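Local coordinates for protein NADH dehydrogenase, putative (Plasmodium falciparum, PDB 5JWC) that probably oxidises NADH through its bound flavin and passes the electrons to ubiquinone, as a type II NADH dehydrogenase of the malaria parasite, at residues Lys185-Gly196 / Ile222-Glu232; Thr380-Lys390 / Asn449-Trp457. One frame throughout, in Å; residues are numbered along the deposited sequence. Where two conformers were deposited one is given.

Contact 1: Lys185-Gly196 / Ile222-Glu232; sequences KKKMLHVAVVGG and IFNFISISIIE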
loop_
_atom_site.group_PDB
_atom_site.type_symbol
_atom_site.label_atom_id
_atom_site.label_comp_id
_atom_site.label_asym_id
_atom_site.label_seq_id
_atom_site.Cartn_x
_atom_site.Cartn_y
_atom_site.Cartn_z
ATOM N N LYS A 185 -8.396 15.002 23.404
ATOM C CA LYS A 185 -8.772 14.861 22.003
ATOM C C LYS A 185 -8.383 16.103 21.201
ATOM O O LYS A 185 -7.818 15.988 20.107
ATOM C CB LYS A 185 -10.278 14.607 21.861
ATOM C CG LYS A 185 -10.771 13.239 22.332
ATOM C CD LYS A 185 -12.247 13.051 21.977
ATOM C CE LYS A 185 -12.925 12.028 22.883
ATOM N NZ LYS A 185 -14.340 11.745 22.499
ATOM N N LYS A 186 -8.698 17.284 21.736
ATOM C CA LYS A 186 -8.390 18.532 21.044
ATOM C C LYS A 186 -6.890 18.638 20.801
ATOM O O LYS A 186 -6.464 19.133 19.774
ATOM C CB LYS A 186 -8.862 19.751 21.834
ATOM C CG LYS A 186 -10.361 19.895 21.956
ATOM C CD LYS A 186 -10.694 21.180 22.730
ATOM C CE LYS A 186 -12.135 21.210 23.212
ATOM N NZ LYS A 186 -12.378 22.362 24.139
ATOM N N LYS A 187 -6.100 18.163 21.753
ATOM C CA LYS A 187 -4.654 18.181 21.601
ATOM C C LYS A 187 -4.189 17.164 20.568
ATOM O O LYS A 187 -3.350 17.469 19.719
ATOM C CB LYS A 187 -3.966 17.914 22.936
ATOM C CG LYS A 187 -4.220 18.986 23.996
ATOM C CD LYS A 187 -3.217 18.840 25.131
ATOM C CE LYS A 187 -3.601 19.677 26.343
ATOM N NZ LYS A 187 -2.639 19.463 27.471
ATOM N N MET A 188 -4.744 15.957 20.633
ATOM C CA MET A 188 -4.329 14.886 19.731
ATOM C C MET A 188 -4.805 15.111 18.301
ATOM O O MET A 188 -4.156 14.678 17.361
ATOM C CB MET A 188 -4.842 13.536 20.225
ATOM C CG MET A 188 -3.898 12.833 21.176
ATOM S SD MET A 188 -4.585 11.242 21.706
ATOM C CE MET A 188 -5.840 11.792 22.857
ATOM N N LEU A 189 -5.937 15.777 18.133
ATOM C CA LEU A 189 -6.494 15.965 16.797
ATOM C C LEU A 189 -6.070 17.307 16.194
ATOM O O LEU A 189 -6.709 17.828 15.286
ATOM C CB LEU A 189 -8.021 15.838 16.853
ATOM C CG LEU A 189 -8.469 14.428 17.247
ATOM C CD1 LEU A 189 -9.922 14.403 17.720
ATOM C CD2 LEU A 189 -8.311 13.523 16.035
ATOM N N HIS A 190 -4.975 17.865 16.692
ATOM C CA HIS A 190 -4.459 19.078 16.089
ATOM C C HIS A 190 -3.343 18.726 15.111
ATOM O O HIS A 190 -2.314 18.200 15.500
ATOM C CB HIS A 190 -3.950 20.061 17.154
ATOM C CG HIS A 190 -3.291 21.268 16.567
ATOM N ND1 HIS A 190 -2.063 21.732 17.004
ATOM C CD2 HIS A 190 -3.654 22.080 15.545
ATOM C CE1 HIS A 190 -1.725 22.801 16.290
ATOM N NE2 HIS A 190 -2.672 23.025 15.402
ATOM N N VAL A 191 -3.570 19.002 13.837
ATOM C CA VAL A 191 -2.555 18.741 12.824
ATOM C C VAL A 191 -1.877 20.070 12.520
ATOM O O VAL A 191 -2.546 21.081 12.294
ATOM C CB VAL A 191 -3.152 18.133 11.540
ATOM C CG1 VAL A 191 -2.044 17.880 10.509
ATOM C CG2 VAL A 191 -3.898 16.826 11.869
ATOM N N ALA A 192 -0.556 20.065 12.569
ATOM C CA ALA A 192 0.244 21.246 12.310
ATOM C C ALA A 192 1.146 20.986 11.131
ATOM O O ALA A 192 1.847 19.966 11.097
ATOM C CB ALA A 192 1.075 21.613 13.535
ATOM N N VAL A 193 1.120 21.899 10.164
ATOM C CA VAL A 193 1.925 21.767 8.974
ATOM C C VAL A 193 2.905 22.935 8.945
ATOM O O VAL A 193 2.504 24.100 8.979
ATOM C CB VAL A 193 1.060 21.754 7.701
ATOM C CG1 VAL A 193 1.946 21.753 6.457
ATOM C CG2 VAL A 193 0.086 20.549 7.719
ATOM N N VAL A 194 4.190 22.616 8.894
ATOM C CA VAL A 194 5.219 23.641 8.950
ATOM C C VAL A 194 5.758 23.966 7.566
ATOM O O VAL A 194 6.432 23.149 6.939
ATOM C CB VAL A 194 6.372 23.196 9.844
ATOM C CG1 VAL A 194 7.422 24.312 9.958
ATOM C CG2 VAL A 194 5.830 22.812 11.210
ATOM N N GLY A 195 5.447 25.164 7.088
ATOM C CA GLY A 195 5.931 25.614 5.795
ATOM C C GLY A 195 4.803 26.120 4.918
ATOM O O GLY A 195 3.870 25.374 4.645
ATOM N N GLY A 196 4.893 27.377 4.472
ATOM C CA GLY A 196 3.827 28.002 3.705
ATOM C C GLY A 196 4.035 27.976 2.197
ATOM O O GLY A 196 3.313 28.643 1.450
ATOM N N ILE A 222 -16.160 13.097 16.812
ATOM C CA ILE A 222 -14.909 13.772 17.146
ATOM C C ILE A 222 -14.555 14.853 16.133
ATOM O O ILE A 222 -13.539 15.521 16.283
ATOM C CB ILE A 222 -13.712 12.791 17.261
ATOM C CG1 ILE A 222 -13.471 12.057 15.936
ATOM C CG2 ILE A 222 -13.913 11.801 18.418
ATOM C CD1 ILE A 222 -12.217 11.179 15.963
ATOM N N PHE A 223 -15.400 15.029 15.118
ATOM C CA PHE A 223 -15.132 15.987 14.053
ATOM C C PHE A 223 -14.815 17.359 14.613
ATOM O O PHE A 223 -13.857 18.010 14.181
ATOM C CB PHE A 223 -16.310 16.096 13.091
ATOM C CG PHE A 223 -16.189 17.249 12.127
ATOM C CD1 PHE A 223 -15.338 17.170 11.033
ATOM C CD2 PHE A 223 -16.910 18.424 12.327
ATOM C CE1 PHE A 223 -15.210 18.242 10.147
ATOM C CE2 PHE A 223 -16.787 19.500 11.451
ATOM C CZ PHE A 223 -15.935 19.406 10.354
ATOM N N ASN A 224 -15.608 17.773 15.598
ATOM C CA ASN A 224 -15.528 19.112 16.171
ATOM C C ASN A 224 -14.245 19.371 16.939
ATOM O O ASN A 224 -13.909 20.519 17.196
ATOM C CB ASN A 224 -16.718 19.355 17.107
ATOM C CG ASN A 224 -18.018 19.573 16.356
ATOM O OD1 ASN A 224 -18.055 20.244 15.311
ATOM N ND2 ASN A 224 -19.101 19.009 16.888
ATOM N N PHE A 225 -13.524 18.315 17.305
ATOM C CA PHE A 225 -12.259 18.483 18.023
ATOM C C PHE A 225 -11.034 18.587 17.118
ATOM O O PHE A 225 -9.930 18.824 17.593
ATOM C CB PHE A 225 -12.072 17.329 19.003
ATOM C CG PHE A 225 -13.227 17.159 19.939
ATOM C CD1 PHE A 225 -13.791 18.270 20.549
ATOM C CD2 PHE A 225 -13.767 15.908 20.193
ATOM C CE1 PHE A 225 -14.860 18.138 21.419
ATOM C CE2 PHE A 225 -14.842 15.769 21.064
ATOM C CZ PHE A 225 -15.386 16.884 21.674
ATOM N N ILE A 226 -11.228 18.389 15.823
ATOM C CA ILE A 226 -10.119 18.398 14.875
ATOM C C ILE A 226 -9.743 19.823 14.479
ATOM O O ILE A 226 -10.617 20.637 14.194
ATOM C CB ILE A 226 -10.463 17.596 13.609
ATOM C CG1 ILE A 226 -10.823 16.150 13.987
ATOM C CG2 ILE A 226 -9.282 17.639 12.614
ATOM C CD1 ILE A 226 -11.356 15.340 12.846
ATOM N N SER A 227 -8.448 20.120 14.456
ATOM C CA SER A 227 -7.999 21.399 13.938
ATOM C C SER A 227 -6.752 21.239 13.093
ATOM O O SER A 227 -6.022 20.250 13.210
ATOM C CB SER A 227 -7.721 22.387 15.079
ATOM O OG SER A 227 -6.818 21.827 16.027
ATOM N N ILE A 228 -6.517 22.225 12.234
ATOM C CA ILE A 228 -5.309 22.283 11.439
ATOM C C ILE A 228 -4.707 23.673 11.497
ATOM O O ILE A 228 -5.428 24.664 11.336
ATOM C CB ILE A 228 -5.553 21.989 9.961
ATOM C CG1 ILE A 228 -6.410 20.762 9.744
ATOM C CG2 ILE A 228 -4.229 21.841 9.214
ATOM C CD1 ILE A 228 -6.721 20.583 8.248
ATOM N N SER A 229 -3.390 23.737 11.677
ATOM C CA SER A 229 -2.673 24.998 11.622
ATOM C C SER A 229 -1.574 24.882 10.579
ATOM O O SER A 229 -0.950 23.835 10.467
ATOM C CB SER A 229 -2.065 25.344 12.990
ATOM O OG SER A 229 -3.061 25.406 13.994
ATOM N N ILE A 230 -1.323 25.951 9.828
ATOM C CA ILE A 230 -0.147 25.997 8.963
ATOM C C ILE A 230 0.765 27.126 9.433
ATOM O O ILE A 230 0.304 28.219 9.753
ATOM C CB ILE A 230 -0.532 26.148 7.461
ATOM C CG1 ILE A 230 0.718 26.142 6.569
ATOM C CG2 ILE A 230 -1.388 27.374 7.215
ATOM C CD1 ILE A 230 0.378 26.084 5.067
ATOM N N ILE A 231 2.057 26.839 9.510
ATOM C CA ILE A 231 3.009 27.761 10.104
ATOM C C ILE A 231 4.022 28.215 9.065
ATOM O O ILE A 231 4.644 27.380 8.390
ATOM C CB ILE A 231 3.729 27.102 11.286
ATOM C CG1 ILE A 231 2.726 26.805 12.403
ATOM C CG2 ILE A 231 4.860 27.991 11.804
ATOM C CD1 ILE A 231 2.851 25.423 12.954
ATOM N N GLU A 232 4.189 29.531 8.935
ATOM C CA GLU A 232 5.047 30.082 7.891
ATOM C C GLU A 232 5.762 31.356 8.386
ATOM O O GLU A 232 5.127 32.259 8.919
ATOM C CB GLU A 232 4.212 30.354 6.633
ATOM C CG GLU A 232 4.856 31.250 5.565
ATOM C CD GLU A 232 6.226 30.783 5.109
ATOM O OE1 GLU A 232 6.483 29.549 5.079
ATOM O OE2 GLU A 232 7.065 31.663 4.802
HETATM O O HOH W 1 -7.742 20.099 17.906
#
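Strands 190-194 and 227-232 are parallel neighbours in the five-stranded sheet of a Rossmann-type nucleotide-binding unit, their axes 16° apart. Five parallel bridges, H190 with S227 through V194 with I231, set the register, and the backbone bonds continue to G195 N on I231 O. H190 CG, anti to the backbone N (chi1 174°), sends the imidazole along the sheet, where S229 OG meets NE2 at the ring edge at 2.8 Å; either atom could donate. ND1 bonds to the S289 carbonyl, so both ring nitrogens are held and the ring's rotation is fixed.

Helix 198-218 links the strands, making a right-handed beta-alpha-beta crossover. G195 opens a GxGxxG pattern, consistent with a dinucleotide loop; G196 N donates to E232 OE1 at 2.8 Å, meeting the anti side, 25° out of the carboxylate plane. As in related Rossmann folds, an acidic residue lies near the second strand's C-terminal end; E232 OE2 bonds G234 N.

At the other end L189 CD1 packs 3.9 Å from F225 CB and touches I222. K185 lays its aliphatic CD 3.7 Å from F225 CD2. One water donates to K186 O and F225 O and accepts from S227 OG, joining helix end to turn.

Contact 2: Thr380-Lys390 / Asn449-Trp457; sequences TKTFPQLSISK and NIPSFIEKW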
loop_
_atom_site.group_PDB
_atom_site.type_symbol
_atom_site.label_atom_id
_atom_site.label_comp_id
_atom_site.label_asym_id
_atom_site.label_seq_id
_atom_site.Cartn_x
_atom_site.Cartn_y
_atom_site.Cartn_z
ATOM N N THR A 380 23.890 33.892 -26.420
ATOM C CA THR A 380 23.200 33.116 -25.396
ATOM C C THR A 380 23.512 31.616 -25.534
ATOM O O THR A 380 23.459 30.873 -24.560
ATOM C CB THR A 380 21.677 33.385 -25.456
ATOM O OG1 THR A 380 21.052 33.024 -24.223
ATOM C CG2 THR A 380 21.031 32.623 -26.575
ATOM N N LYS A 381 23.910 31.185 -26.730
ATOM C CA LYS A 381 24.342 29.799 -26.925
ATOM C C LYS A 381 25.607 29.507 -26.121
ATOM O O LYS A 381 25.861 28.364 -25.747
ATOM C CB LYS A 381 24.539 29.487 -28.420
ATOM C CG LYS A 381 23.202 29.429 -29.183
ATOM C CD LYS A 381 23.380 29.333 -30.699
ATOM C CE LYS A 381 23.988 30.593 -31.293
ATOM N NZ LYS A 381 23.940 30.625 -32.785
ATOM N N THR A 382 26.376 30.549 -25.819
ATOM C CA THR A 382 27.560 30.424 -24.983
ATOM C C THR A 382 27.327 30.893 -23.550
ATOM O O THR A 382 27.818 30.284 -22.597
ATOM C CB THR A 382 28.746 31.236 -25.566
ATOM O OG1 THR A 382 29.085 30.739 -26.867
ATOM C CG2 THR A 382 29.941 31.135 -24.667
ATOM N N PHE A 383 26.598 31.993 -23.390
ATOM C CA PHE A 383 26.433 32.594 -22.068
ATOM C C PHE A 383 24.948 32.638 -21.684
ATOM O O PHE A 383 24.221 33.508 -22.153
ATOM C CB PHE A 383 27.006 34.020 -22.037
ATOM C CG PHE A 383 28.450 34.132 -22.459
ATOM C CD1 PHE A 383 29.476 33.942 -21.543
ATOM C CD2 PHE A 383 28.777 34.484 -23.763
ATOM C CE1 PHE A 383 30.806 34.080 -21.931
ATOM C CE2 PHE A 383 30.107 34.614 -24.160
ATOM C CZ PHE A 383 31.117 34.408 -23.242
ATOM N N PRO A 384 24.486 31.698 -20.837
ATOM C CA PRO A 384 23.041 31.703 -20.543
ATOM C C PRO A 384 22.596 32.964 -19.791
ATOM O O PRO A 384 21.423 33.335 -19.846
ATOM C CB PRO A 384 22.851 30.449 -19.675
ATOM C CG PRO A 384 24.181 30.228 -19.035
ATOM C CD PRO A 384 25.202 30.648 -20.090
ATOM N N GLN A 385 23.523 33.621 -19.100
ATOM C CA GLN A 385 23.177 34.803 -18.323
ATOM C C GLN A 385 22.775 36.009 -19.209
ATOM O O GLN A 385 22.235 36.983 -18.708
ATOM C CB GLN A 385 24.321 35.173 -17.360
ATOM C CG GLN A 385 25.646 35.537 -17.996
ATOM C CD GLN A 385 26.538 34.332 -18.236
ATOM O OE1 GLN A 385 26.113 33.338 -18.826
ATOM N NE2 GLN A 385 27.788 34.425 -17.796
ATOM N N LEU A 386 22.997 35.920 -20.517
ATOM C CA LEU A 386 22.559 36.963 -21.450
ATOM C C LEU A 386 21.139 36.775 -21.914
ATOM O O LEU A 386 20.605 37.610 -22.656
ATOM C CB LEU A 386 23.468 37.011 -22.693
ATOM C CG LEU A 386 24.857 37.590 -22.493
ATOM C CD1 LEU A 386 25.666 37.484 -23.786
ATOM C CD2 LEU A 386 24.738 39.036 -22.068
ATOM N N SER A 387 20.542 35.653 -21.526
ATOM C CA SER A 387 19.172 35.361 -21.908
ATOM C C SER A 387 18.232 36.463 -21.429
ATOM O O SER A 387 18.408 37.014 -20.333
ATOM C CB SER A 387 18.731 34.013 -21.328
ATOM O OG SER A 387 17.365 33.762 -21.601
ATOM N N ILE A 388 17.229 36.781 -22.239
ATOM C CA ILE A 388 16.241 37.770 -21.824
ATOM C C ILE A 388 15.441 37.263 -20.616
ATOM O O ILE A 388 14.828 38.049 -19.908
ATOM C CB ILE A 388 15.274 38.127 -22.972
ATOM C CG1 ILE A 388 14.585 36.873 -23.509
ATOM C CG2 ILE A 388 16.014 38.827 -24.108
ATOM C CD1 ILE A 388 13.448 37.188 -24.478
ATOM N N SER A 389 15.471 35.950 -20.377
ATOM C CA SER A 389 14.865 35.379 -19.179
ATOM C C SER A 389 15.777 35.534 -17.958
ATOM O O SER A 389 15.356 35.273 -16.840
ATOM C CB SER A 389 14.529 33.887 -19.391
ATOM O OG SER A 389 15.706 33.094 -19.543
ATOM N N LYS A 390 17.032 35.937 -18.171
ATOM C CA LYS A 390 18.006 36.025 -17.077
ATOM C C LYS A 390 18.476 37.454 -16.799
ATOM O O LYS A 390 18.965 37.749 -15.708
ATOM C CB LYS A 390 19.240 35.158 -17.384
ATOM C CG LYS A 390 18.991 33.638 -17.408
ATOM C CD LYS A 390 18.696 33.105 -16.027
ATOM C CE LYS A 390 18.389 31.605 -16.108
ATOM N NZ LYS A 390 17.808 31.106 -14.827
ATOM N N ASN A 449 29.535 22.370 -31.320
ATOM C CA ASN A 449 28.385 23.261 -31.382
ATOM C C ASN A 449 27.372 23.026 -30.256
ATOM O O ASN A 449 26.186 23.279 -30.439
ATOM C CB ASN A 449 27.660 23.123 -32.721
ATOM C CG ASN A 449 28.497 23.583 -33.892
ATOM O OD1 ASN A 449 29.518 24.255 -33.720
ATOM N ND2 ASN A 449 28.052 23.250 -35.098
ATOM N N ILE A 450 27.829 22.537 -29.109
ATOM C CA ILE A 450 26.929 22.284 -27.979
ATOM C C ILE A 450 26.519 23.601 -27.321
ATOM O O ILE A 450 27.367 24.309 -26.768
ATOM C CB ILE A 450 27.583 21.365 -26.920
ATOM C CG1 ILE A 450 27.891 19.980 -27.513
ATOM C CG2 ILE A 450 26.701 21.245 -25.670
ATOM C CD1 ILE A 450 28.655 19.061 -26.556
ATOM N N PRO A 451 25.217 23.943 -27.387
ATOM C CA PRO A 451 24.749 25.192 -26.754
ATOM C C PRO A 451 24.650 25.088 -25.215
ATOM O O PRO A 451 24.578 23.983 -24.662
ATOM C CB PRO A 451 23.369 25.402 -27.375
ATOM C CG PRO A 451 22.890 24.005 -27.715
ATOM C CD PRO A 451 24.140 23.233 -28.102
ATOM N N SER A 452 24.642 26.228 -24.523
ATOM C CA SER A 452 24.533 26.199 -23.068
ATOM C C SER A 452 23.099 25.850 -22.654
ATOM O O SER A 452 22.168 25.990 -23.443
ATOM C CB SER A 452 24.927 27.542 -22.460
ATOM O OG SER A 452 23.996 28.543 -22.851
ATOM N N PHE A 453 22.916 25.403 -21.419
ATOM C CA PHE A 453 21.565 25.113 -20.963
ATOM C C PHE A 453 20.825 26.372 -20.510
ATOM O O PHE A 453 21.303 27.116 -19.659
ATOM C CB PHE A 453 21.562 24.109 -19.813
ATOM C CG PHE A 453 20.190 23.902 -19.226
ATOM C CD1 PHE A 453 19.212 23.234 -19.956
ATOM C CD2 PHE A 453 19.859 24.422 -17.981
ATOM C CE1 PHE A 453 17.929 23.056 -19.436
ATOM C CE2 PHE A 453 18.576 24.264 -17.460
ATOM C CZ PHE A 453 17.614 23.582 -18.186
ATOM N N ILE A 454 19.652 26.604 -21.094
ATOM C CA ILE A 454 18.776 27.689 -20.655
ATOM C C ILE A 454 17.367 27.154 -20.419
ATOM O O ILE A 454 16.728 26.666 -21.345
ATOM C CB ILE A 454 18.715 28.827 -21.683
ATOM C CG1 ILE A 454 20.094 29.441 -21.871
ATOM C CG2 ILE A 454 17.728 29.904 -21.233
ATOM C CD1 ILE A 454 20.187 30.261 -23.117
ATOM N N GLU A 455 16.887 27.241 -19.184
ATOM C CA GLU A 455 15.582 26.667 -18.856
ATOM C C GLU A 455 14.428 27.567 -19.286
ATOM O O GLU A 455 14.605 28.766 -19.502
ATOM C CB GLU A 455 15.481 26.383 -17.353
ATOM C CG GLU A 455 15.338 27.637 -16.483
ATOM C CD GLU A 455 16.689 28.241 -16.087
ATOM O OE1 GLU A 455 17.653 28.153 -16.881
ATOM O OE2 GLU A 455 16.788 28.801 -14.972
ATOM N N LYS A 456 13.246 26.978 -19.411
ATOM C CA LYS A 456 12.052 27.731 -19.753
ATOM C C LYS A 456 10.991 27.598 -18.660
ATOM O O LYS A 456 10.549 26.495 -18.316
ATOM C CB LYS A 456 11.498 27.264 -21.099
ATOM C CG LYS A 456 10.140 27.881 -21.442
ATOM C CD LYS A 456 9.754 27.676 -22.906
ATOM C CE LYS A 456 8.322 28.155 -23.186
ATOM N NZ LYS A 456 8.289 29.509 -23.819
ATOM N N TRP A 457 10.577 28.729 -18.109
ATOM C CA TRP A 457 9.559 28.685 -17.069
ATOM C C TRP A 457 8.176 28.421 -17.674
ATOM O O TRP A 457 7.752 29.107 -18.603
ATOM C CB TRP A 457 9.547 29.980 -16.266
ATOM C CG TRP A 457 8.517 29.951 -15.176
ATOM C CD1 TRP A 457 8.421 29.043 -14.154
ATOM C CD2 TRP A 457 7.444 30.873 -15.005
ATOM N NE1 TRP A 457 7.334 29.342 -13.359
ATOM C CE2 TRP A 457 6.724 30.469 -13.855
ATOM C CE3 TRP A 457 7.017 32.002 -15.703
ATOM C CZ2 TRP A 457 5.603 31.158 -13.394
ATOM C CZ3 TRP A 457 5.900 32.685 -15.251
ATOM C CH2 TRP A 457 5.207 32.264 -14.105
HETATM O O HOH W 2 21.667 28.317 -25.012
HETATM O O HOH W 3 15.512 30.870 -17.944
HETATM O O HOH W 4 13.738 30.805 -21.286
#
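K381 and P451 bring their CA atoms within 4.6 Å where two irregular chain segments meet, and the spacing widens to 5.9 Å at P384 and I454 and 8.2 Å at S389 and K456, so the segments diverge. The direct backbone bond lies at the narrow end: S452 N donates to K381 O at 2.7 Å, tilted 28° from the carbonyl plane. S452 OG, set between its own N and carbonyl carbon (chi1 66°), turns toward the other segment, 2.9 Å from T380 O and 3.7 Å from P384 CD. A water donates to both T380 O and S452 O, adding a second bridge between the backbones.

I454 meets the other segment through both branches. In the conformer given, CG1 rests 3.7 Å from P384 CB, its tip CD1 appears to approach T380, and CG2 faces the hydroxyls of S387 and S389, themselves hydrogen-bonded together. This places a proline of the 3-10 segment 384-386, within the helical insertion domain, against the extended loop that leads into strand 460-465. On the far side of that loop, the F453 ring meets Y433 of helix 424-440 edge-to-face.

Where the segments separate, an ion pair and water take over from direct backbone bonding. K390 NZ reaches E455 OE2 in a salt bridge of 2.5 Å, unusually short, approaching from above the carboxylate plane, 42° out of it; the two side chains cross at about a right angle, both bent at chi2. K390 NZ also donates to the K418 carbonyl, while a water joins S389 OG to E455 O. The pairing, whatever its exact length, with a carbonyl also facing the ammonium, would probably favour a charged lysine and an ionised glutamate.

In the fold
Along the chain from the N terminus, contact 1 comes first: residues 185-196 pair with 222-232, closing a loop of 25 residues that is almost wholly helix, chiefly helix 198-218. Contact 2 opens only later and closes a longer loop of 58 residues, which includes helices 403-416 and 424-440 and no strand. The two are in series, neither nested nor crossed. The centres of contact 1 and contact 2 are 45 Å apart, on opposite sides of the chain's centre. The nearest atoms of contact 1 and contact 2 are about 15 Å apart. Contact 1 joins neighbouring strands inside one parallel sheet, whereas contact 2 ties the helical insertion to the segment leading into strand 460-465.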